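Local coordinates for protein putative TRAP PERIPLASMIC SOLUTE BINDING PROTEIN (Haemophilus influenzae, PDB 4PBQ) that probably serves as the periplasmic solute-binding component of a TRAP transporter, here holding L-gulonate in its ligand pocket, at residues L164-P169 / V175-A180; D111-K116 / L268-E273; L91-V96 / Q129-Y134. All blocks are in the same frame, centred on the assembly; numbering follows the deposited sequence.

From the N terminus, the chain first passes 91-96, the loop after strand 86-89, which opens interaction 3. Before that contact closes at 129-134, the chain goes through 111-116 at the start of helix 112-119, so interactions 3 and 2 cross. Interaction 1 then closes a short local loop, 164-169 onto 175-180, within one beta-alpha-beta unit. It lies nested inside the long loop that interaction 2 completes at 268-273, on helix 248-281. Interactions 1 and 3 both touch L-gulonate, one through an arginine and the other through a backbone amide, although their centres are about 23 Å apart. Interaction 2 joins two helices remote in sequence.

Interaction 1 of 3, residues L164-P169 / V175-A180; sequences LRLRVP and VDWAKA. With 2UF (L-gulonate), chain D.
Leu166 and Val168, on one face of strand 165-168, pack against Val175, Trp177 and Ala178 of helix 172-180 in a small, buried, wholly apolar strand-on-helix contact. The axes of 165-168 and of 175-180 run nearly antiparallel, at 159°, and pass 9.3 Å apart. Val168 uses both of its methyls. With chi1 at -64°, Val168 CG2 is flanked by N and C of its own backbone and meets Val175 CG2 at 3.7 Å, the two side chains crossing at about a right angle. Val168 CG1 touches Ala178 CB at 4.2 Å. Further back along the strand, Leu166 CD2 comes to the rim of the indole, near the ring plane, 4.1 Å from Trp177 CZ3. The helix is the connection of a beta-alpha-beta crossover: strand 184-187 lies parallel to strand 165-168, and its Pro185 also touches Val175 and Ala178. Trp177 stacks in addition on His229. Between the two packing residues, Arg167 takes no part in that packing and reaches L-gulonate instead. Arg167 NH1 donates to L-gulonate O6B at 2.8 Å and Arg167 NH2 to its O6A at 2.9 Å, both bonds almost straight, in the arginine-carboxylate pairing well known from TRAP binding proteins. Arg167 NE is bonded to Met188 O, which helps fix the rotation of the guanidinium, while Pro169 CA lies 3.5 Å above one face of that group, toward its rim.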
# COMPACT_ATOMS: atom_id res chain seq x y z
N LEU A 164 5.87 18.92 -14.09
CA LEU A 164 6.40 17.71 -13.46
C LEU A 164 5.77 16.46 -14.07
O LEU A 164 4.55 16.40 -14.20
CB LEU A 164 6.12 17.73 -11.96
CG LEU A 164 6.76 16.58 -11.19
CD1 LEU A 164 8.29 16.67 -11.21
CD2 LEU A 164 6.22 16.55 -9.77
N ARG A 165 6.61 15.49 -14.43
CA ARG A 165 6.13 14.21 -14.96
C ARG A 165 6.36 13.14 -13.91
O ARG A 165 7.50 12.85 -13.54
CB ARG A 165 6.87 13.86 -16.25
CG ARG A 165 6.66 14.91 -17.37
CD ARG A 165 7.70 14.81 -18.47
NE ARG A 165 9.05 14.82 -17.93
CZ ARG A 165 10.10 14.29 -18.55
NH1 ARG A 165 9.97 13.73 -19.75
NH2 ARG A 165 11.29 14.31 -17.97
N LEU A 166 5.28 12.57 -13.41
CA LEU A 166 5.39 11.63 -12.30
C LEU A 166 4.80 10.30 -12.69
O LEU A 166 3.66 10.24 -13.17
CB LEU A 166 4.65 12.18 -11.09
CG LEU A 166 5.26 11.98 -9.71
CD1 LEU A 166 6.63 12.67 -9.61
CD2 LEU A 166 4.32 12.52 -8.62
N ARG A 167 5.55 9.21 -12.50
CA ARG A 167 4.93 7.91 -12.57
C ARG A 167 3.90 7.79 -11.46
O ARG A 167 4.16 8.21 -10.33
CB ARG A 167 5.95 6.79 -12.44
CG ARG A 167 5.35 5.41 -12.40
CD ARG A 167 5.09 4.92 -11.00
NE ARG A 167 4.55 3.57 -10.96
CZ ARG A 167 4.21 2.95 -9.84
NH1 ARG A 167 4.36 3.58 -8.67
NH2 ARG A 167 3.72 1.73 -9.89
N VAL A 168 2.76 7.20 -11.78
CA VAL A 168 1.79 6.80 -10.76
C VAL A 168 1.45 5.30 -10.90
O VAL A 168 1.71 4.69 -11.94
CB VAL A 168 0.49 7.65 -10.79
CG1 VAL A 168 0.81 9.12 -10.47
CG2 VAL A 168 -0.19 7.53 -12.16
N PRO A 169 0.87 4.72 -9.87
CA PRO A 169 0.55 3.28 -9.98
C PRO A 169 -0.61 2.97 -10.93
O PRO A 169 -1.21 3.89 -11.53
CB PRO A 169 0.18 2.87 -8.56
CG PRO A 169 0.06 4.13 -7.76
CD PRO A 169 0.77 5.22 -8.49
N VAL A 175 -3.81 8.73 -10.84
CA VAL A 175 -3.81 9.56 -12.03
C VAL A 175 -4.60 10.84 -11.72
O VAL A 175 -4.14 11.94 -12.00
CB VAL A 175 -4.40 8.85 -13.27
CG1 VAL A 175 -4.34 9.77 -14.47
CG2 VAL A 175 -3.64 7.55 -13.57
N ASP A 176 -5.81 10.69 -11.18
CA ASP A 176 -6.64 11.86 -10.84
C ASP A 176 -6.01 12.76 -9.78
O ASP A 176 -6.06 14.00 -9.88
CB ASP A 176 -8.03 11.39 -10.42
CG ASP A 176 -8.81 10.73 -11.54
OD1 ASP A 176 -8.47 10.92 -12.74
OD2 ASP A 176 -9.78 10.04 -11.20
N TRP A 177 -5.42 12.15 -8.76
CA TRP A 177 -4.70 12.89 -7.73
C TRP A 177 -3.62 13.77 -8.37
O TRP A 177 -3.51 14.97 -8.10
CB TRP A 177 -4.10 11.94 -6.68
CG TRP A 177 -3.06 12.62 -5.85
CD1 TRP A 177 -3.27 13.41 -4.76
CD2 TRP A 177 -1.64 12.60 -6.06
NE1 TRP A 177 -2.08 13.91 -4.29
CE2 TRP A 177 -1.06 13.42 -5.07
CE3 TRP A 177 -0.81 11.99 -7.01
CZ2 TRP A 177 0.31 13.65 -5.00
CZ3 TRP A 177 0.57 12.21 -6.93
CH2 TRP A 177 1.11 13.02 -5.93
N ALA A 178 -2.83 13.17 -9.26
CA ALA A 178 -1.73 13.89 -9.87
C ALA A 178 -2.26 15.06 -10.70
O ALA A 178 -1.73 16.15 -10.62
CB ALA A 178 -0.88 12.98 -10.72
N LYS A 179 -3.33 14.83 -11.44
CA LYS A 179 -3.89 15.92 -12.24
C LYS A 179 -4.45 17.04 -11.37
O LYS A 179 -4.42 18.22 -11.74
CB LYS A 179 -4.96 15.37 -13.20
CG LYS A 179 -4.35 14.40 -14.25
CD LYS A 179 -5.38 13.80 -15.17
CE LYS A 179 -5.84 14.85 -16.18
NZ LYS A 179 -6.41 14.21 -17.37
N ALA A 180 -4.99 16.70 -10.21
CA ALA A 180 -5.48 17.72 -9.28
C ALA A 180 -4.34 18.59 -8.73
O ALA A 180 -4.57 19.73 -8.30
CB ALA A 180 -6.27 17.08 -8.13
O6A 2UF D . 3.27 0.28 -7.38
C6 2UF D . 3.05 1.08 -6.46
O6B 2UF D . 3.45 2.26 -6.42
C5 2UF D . 2.26 0.54 -5.25
O5 2UF D . 2.65 1.27 -4.10
C4 2UF D . 0.74 0.70 -5.47
O4 2UF D . 0.32 -0.14 -6.56
C3 2UF D . -0.02 0.34 -4.17
O3 2UF D . 0.41 -0.96 -3.61
C2 2UF D . -1.54 0.30 -4.40
O2 2UF D . -2.10 0.30 -3.10
C1 2UF D . -2.05 1.57 -5.14
O1 2UF D . -3.48 1.51 -5.15

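Interaction 2 of 3, residues D111-K116 / L268-E273; sequences DNQEAK and LAIKTE
Asn112 reaches across to Glu273 with its amide: Asn112 ND2 donates to Glu273 OE1 at 3.1 Å, with an N-H...O angle of 163°. The acceptor lies in the amide plane and is approached nearly along its C-O bond, and the amide and carboxylate are close to coplanar, 25° apart. Water 1 completes the link by donating to Asn112 OD1 at 2.7 Å and to Glu273 OE2, also at 2.7 Å, so both ends of the amide and both carboxylate oxygens are engaged. Alongside this polar pair, Ile270 and Asn112 lie side by side, pointing opposite ways, with Ile270 CG1 4.0 Å from Asn112 ND2, while Ile270 CD1 comes 3.7 Å from Gln113 NE2. Glu273 gets there on an extended chain, with CG anti to the backbone N (chi1 175°). Met143 of strand 136-151 touches Asn112, Ile270 and Glu273. One shell further out, Asp111 is the N-cap of helix 112-119, Asp111 OD1 accepting from Glu114 N at 2.9 Å, which places Asn112 in the first turn. That short helix lies roughly antiparallel to the 268-273 part of helix 248-281, the longest of the chain. Having both oxygens occupied as acceptors is consistent with an ionised Glu273, and the N-terminal end of helix 112-119 close by may lend some stability to that negative charge.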
# COMPACT_ATOMS: atom_id res chain seq x y z
N ASP A 111 -1.95 10.40 10.77
CA ASP A 111 -0.67 9.77 11.07
C ASP A 111 -0.81 8.25 11.07
O ASP A 111 -1.91 7.72 10.88
CB ASP A 111 -0.08 10.29 12.40
CG ASP A 111 -1.03 10.14 13.59
OD1 ASP A 111 -1.78 9.14 13.67
OD2 ASP A 111 -0.99 11.02 14.48
N ASN A 112 0.30 7.55 11.27
CA ASN A 112 0.31 6.09 11.23
C ASN A 112 -0.65 5.47 12.26
O ASN A 112 -1.39 4.53 11.94
CB ASN A 112 1.70 5.54 11.49
CG ASN A 112 2.67 5.81 10.36
OD1 ASN A 112 2.29 5.87 9.19
ND2 ASN A 112 3.94 5.95 10.70
N GLN A 113 -0.64 6.00 13.48
CA GLN A 113 -1.47 5.42 14.53
C GLN A 113 -2.96 5.58 14.20
O GLN A 113 -3.75 4.68 14.46
CB GLN A 113 -1.11 5.99 15.91
CG GLN A 113 0.09 5.26 16.55
CD GLN A 113 -0.19 3.79 16.89
OE1 GLN A 113 -1.28 3.44 17.36
NE2 GLN A 113 0.79 2.91 16.65
N GLU A 114 -3.35 6.70 13.59
CA GLU A 114 -4.76 6.87 13.21
C GLU A 114 -5.15 5.94 12.05
O GLU A 114 -6.26 5.39 12.04
CB GLU A 114 -5.06 8.33 12.84
CG GLU A 114 -6.50 8.57 12.37
CD GLU A 114 -6.84 10.04 12.32
OE1 GLU A 114 -7.17 10.60 13.40
OE2 GLU A 114 -6.76 10.64 11.22
N ALA A 115 -4.25 5.75 11.08
CA ALA A 115 -4.50 4.82 10.00
C ALA A 115 -4.74 3.43 10.57
O ALA A 115 -5.66 2.72 10.15
CB ALA A 115 -3.33 4.81 9.00
N LYS A 116 -3.93 3.04 11.56
CA LYS A 116 -4.01 1.71 12.12
C LYS A 116 -5.35 1.57 12.85
O LYS A 116 -6.04 0.57 12.74
CB LYS A 116 -2.84 1.46 13.08
CG LYS A 116 -2.83 0.09 13.75
CD LYS A 116 -1.59 -0.03 14.65
CE LYS A 116 -1.48 -1.40 15.30
NZ LYS A 116 -2.45 -1.57 16.41
N LEU A 268 6.89 -2.93 13.70
CA LEU A 268 8.15 -2.96 12.98
C LEU A 268 8.20 -1.90 11.86
O LEU A 268 9.23 -1.26 11.63
CB LEU A 268 8.39 -4.36 12.40
CG LEU A 268 9.75 -4.51 11.71
CD1 LEU A 268 10.89 -4.22 12.67
CD2 LEU A 268 9.92 -5.92 11.13
N ALA A 269 7.07 -1.72 11.20
CA ALA A 269 7.01 -0.76 10.12
C ALA A 269 7.17 0.67 10.63
O ALA A 269 7.90 1.46 10.04
CB ALA A 269 5.68 -0.92 9.33
N ILE A 270 6.50 1.01 11.73
CA ILE A 270 6.66 2.33 12.31
C ILE A 270 8.11 2.58 12.73
O ILE A 270 8.69 3.63 12.42
CB ILE A 270 5.66 2.55 13.45
CG1 ILE A 270 4.24 2.59 12.86
CG2 ILE A 270 5.97 3.83 14.24
CD1 ILE A 270 3.15 2.38 13.88
N LYS A 271 8.71 1.61 13.42
CA LYS A 271 10.09 1.69 13.88
C LYS A 271 11.06 1.83 12.72
O LYS A 271 11.98 2.67 12.75
CB LYS A 271 10.42 0.46 14.73
CG LYS A 271 11.86 0.38 15.25
CD LYS A 271 12.10 -0.95 15.95
CE LYS A 271 13.57 -1.17 16.25
NZ LYS A 271 14.04 -0.17 17.24
N THR A 272 10.86 1.00 11.69
CA THR A 272 11.77 0.92 10.56
C THR A 272 11.67 2.17 9.70
O THR A 272 12.67 2.66 9.20
CB THR A 272 11.53 -0.37 9.72
OG1 THR A 272 11.73 -1.53 10.54
CG2 THR A 272 12.51 -0.45 8.58
N GLU A 273 10.47 2.71 9.56
CA GLU A 273 10.30 3.91 8.73
C GLU A 273 11.10 5.08 9.29
O GLU A 273 11.69 5.85 8.53
CB GLU A 273 8.83 4.25 8.65
CG GLU A 273 8.54 5.53 7.92
CD GLU A 273 7.06 5.75 7.81
OE1 GLU A 273 6.44 6.06 8.86
OE2 GLU A 273 6.52 5.55 6.68
O HOH W 1 3.89 6.13 7.00

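Interaction 3 of 3, residues L91-V96 / Q129-Y134; sequences LLLQNV and QKMEKY. With 2UF (L-gulonate), chain D.
Tyr134 offers its ring to Val96, which comes in at a slant: Val96 CG1 lies 3.6 Å from Tyr134 CE1 and about as far from CD1, the two side chains lying alongside each other head to tail. One face of the ring is covered from its own segment by Lys133, whose CG stands 4.0 Å above the plane, over the centre. At the phenol end the principal partner of OH is Asp97 OD2, just beyond the first segment. Water 2 donates to Val96 O at 3.0 Å and reaches Tyr134 OH only weakly, at 3.5 Å.

Deeper in, Leu93 carries the contact through a single methyl. Leu93 CD2 meets CE of Met131, a selenomethionine, at 3.9 Å and lies 4.3 Å from Tyr134 CB. Met131 turns at chi3 (72°), and this bend brings its terminal methyl to the leucine. Phe100 touches both Leu93 and Met131, extending the apolar patch, and Val76 of helix 72-81 also packs on Leu93.

Each side of the contact includes a short 3-10 turn: one within 91-96, after strand 86-89, and the other at residues 131-133, between helix 122-129 and strand 136-151. Segment 91-96 also borders the ligand pocket. Leu91 N donates to O2 of L-gulonate at 2.9 Å (158°), so this bond rests on the path of the backbone, and Leu92 CD2 lies 3.6 Å from the ligand's O4, adding an apolar branch to the pocket.

Across the contact itself, Leu93 and Val96 meet Met131 and Tyr134 through carbon atoms, without a direct polar link, and water 2 joins the two segments only weakly; what holds them together here is therefore mainly apolar.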
# COMPACT_ATOMS: atom_id res chain seq x y z
N LEU A 91 -4.17 -1.71 -3.05
CA LEU A 91 -5.61 -1.64 -3.24
C LEU A 91 -6.03 -1.70 -4.72
O LEU A 91 -7.04 -1.12 -5.10
CB LEU A 91 -6.14 -0.32 -2.63
CG LEU A 91 -5.70 -0.01 -1.19
CD1 LEU A 91 -6.40 1.23 -0.62
CD2 LEU A 91 -5.95 -1.18 -0.28
N LEU A 92 -5.26 -2.39 -5.55
CA LEU A 92 -5.52 -2.37 -6.99
C LEU A 92 -6.86 -3.00 -7.38
O LEU A 92 -7.39 -2.68 -8.45
CB LEU A 92 -4.38 -3.04 -7.76
CG LEU A 92 -2.98 -2.46 -7.63
CD1 LEU A 92 -2.07 -3.17 -8.56
CD2 LEU A 92 -2.98 -0.94 -7.87
N LEU A 93 -7.41 -3.85 -6.52
CA LEU A 93 -8.74 -4.40 -6.75
C LEU A 93 -9.79 -3.30 -6.82
O LEU A 93 -10.92 -3.53 -7.27
CB LEU A 93 -9.11 -5.41 -5.66
CG LEU A 93 -10.38 -6.21 -5.95
CD1 LEU A 93 -10.22 -7.02 -7.20
CD2 LEU A 93 -10.68 -7.13 -4.76
N GLN A 94 -9.42 -2.07 -6.46
CA GLN A 94 -10.35 -0.95 -6.62
C GLN A 94 -10.78 -0.77 -8.08
O GLN A 94 -11.81 -0.14 -8.35
CB GLN A 94 -9.75 0.36 -6.10
CG GLN A 94 -8.61 0.92 -6.95
CD GLN A 94 -9.10 1.82 -8.09
OE1 GLN A 94 -9.96 2.68 -7.89
NE2 GLN A 94 -8.53 1.63 -9.27
N ASN A 95 -10.01 -1.29 -9.04
CA ASN A 95 -10.42 -1.18 -10.46
C ASN A 95 -11.58 -2.12 -10.81
O ASN A 95 -12.20 -2.00 -11.87
CB ASN A 95 -9.23 -1.33 -11.46
CG ASN A 95 -8.60 -2.73 -11.47
OD1 ASN A 95 -9.21 -3.70 -11.05
ND2 ASN A 95 -7.37 -2.81 -11.97
N VAL A 96 -11.90 -3.04 -9.90
CA VAL A 96 -13.06 -3.91 -10.03
C VAL A 96 -14.23 -3.35 -9.22
O VAL A 96 -15.36 -3.37 -9.68
CB VAL A 96 -12.73 -5.35 -9.58
CG1 VAL A 96 -13.99 -6.22 -9.55
CG2 VAL A 96 -11.69 -5.94 -10.51
N GLN A 129 -14.55 -7.75 4.16
CA GLN A 129 -15.42 -8.90 3.91
C GLN A 129 -15.99 -8.92 2.50
O GLN A 129 -16.26 -9.97 1.94
CB GLN A 129 -16.56 -8.93 4.92
CG GLN A 129 -16.14 -9.41 6.30
CD GLN A 129 -17.24 -9.25 7.35
OE1 GLN A 129 -16.99 -9.40 8.55
NE2 GLN A 129 -18.46 -8.95 6.91
N LYS A 130 -16.17 -7.73 1.92
CA LYS A 130 -16.70 -7.63 0.57
C LYS A 130 -15.75 -8.16 -0.49
O LYS A 130 -16.16 -8.39 -1.63
CB LYS A 130 -17.03 -6.18 0.22
CG LYS A 130 -18.18 -5.58 1.00
CD LYS A 130 -18.38 -4.10 0.63
CE LYS A 130 -19.78 -3.60 1.00
NZ LYS A 130 -20.22 -4.10 2.33
N MSE A 131 -14.47 -8.33 -0.15
CA MSE A 131 -13.52 -8.89 -1.11
C MSE A 131 -13.87 -10.34 -1.45
O MSE A 131 -13.49 -10.84 -2.49
CB MSE A 131 -12.10 -8.77 -0.58
CG MSE A 131 -11.65 -7.35 -0.38
SE MSE A 131 -9.78 -7.29 0.23
CE MSE A 131 -8.95 -7.79 -1.33
N GLU A 132 -14.62 -11.01 -0.57
CA GLU A 132 -15.00 -12.40 -0.83
C GLU A 132 -15.86 -12.57 -2.08
O GLU A 132 -15.81 -13.60 -2.75
CB GLU A 132 -15.67 -13.01 0.41
CG GLU A 132 -14.66 -13.09 1.55
CD GLU A 132 -15.27 -13.47 2.89
OE1 GLU A 132 -16.15 -14.34 2.91
OE2 GLU A 132 -14.84 -12.87 3.92
N LYS A 133 -16.64 -11.55 -2.40
CA LYS A 133 -17.43 -11.53 -3.63
C LYS A 133 -16.56 -11.65 -4.88
O LYS A 133 -17.03 -12.08 -5.95
CB LYS A 133 -18.23 -10.22 -3.69
CG LYS A 133 -19.01 -10.01 -4.96
CD LYS A 133 -19.87 -8.74 -4.84
CE LYS A 133 -20.70 -8.46 -6.10
NZ LYS A 133 -21.59 -7.28 -5.91
N TYR A 134 -15.30 -11.27 -4.76
CA TYR A 134 -14.36 -11.28 -5.88
C TYR A 134 -13.28 -12.34 -5.71
O TYR A 134 -12.25 -12.30 -6.40
CB TYR A 134 -13.74 -9.90 -6.05
CG TYR A 134 -14.80 -8.84 -6.18
CD1 TYR A 134 -15.47 -8.68 -7.38
CD2 TYR A 134 -15.17 -8.06 -5.11
CE1 TYR A 134 -16.48 -7.73 -7.51
CE2 TYR A 134 -16.17 -7.12 -5.23
CZ TYR A 134 -16.82 -6.96 -6.44
OH TYR A 134 -17.83 -6.01 -6.57
O6A 2UF D . 3.27 0.28 -7.38
C6 2UF D . 3.05 1.08 -6.46
O6B 2UF D . 3.45 2.26 -6.42
C5 2UF D . 2.26 0.54 -5.25
O5 2UF D . 2.65 1.27 -4.10
C4 2UF D . 0.74 0.70 -5.47
O4 2UF D . 0.32 -0.14 -6.56
C3 2UF D . -0.02 0.34 -4.17
O3 2UF D . 0.41 -0.96 -3.61
C2 2UF D . -1.54 0.30 -4.40
O2 2UF D . -2.10 0.30 -3.10
C1 2UF D . -2.05 1.57 -5.14
O1 2UF D . -3.48 1.51 -5.15
O HOH W 2 -18.28 -3.67 -9.10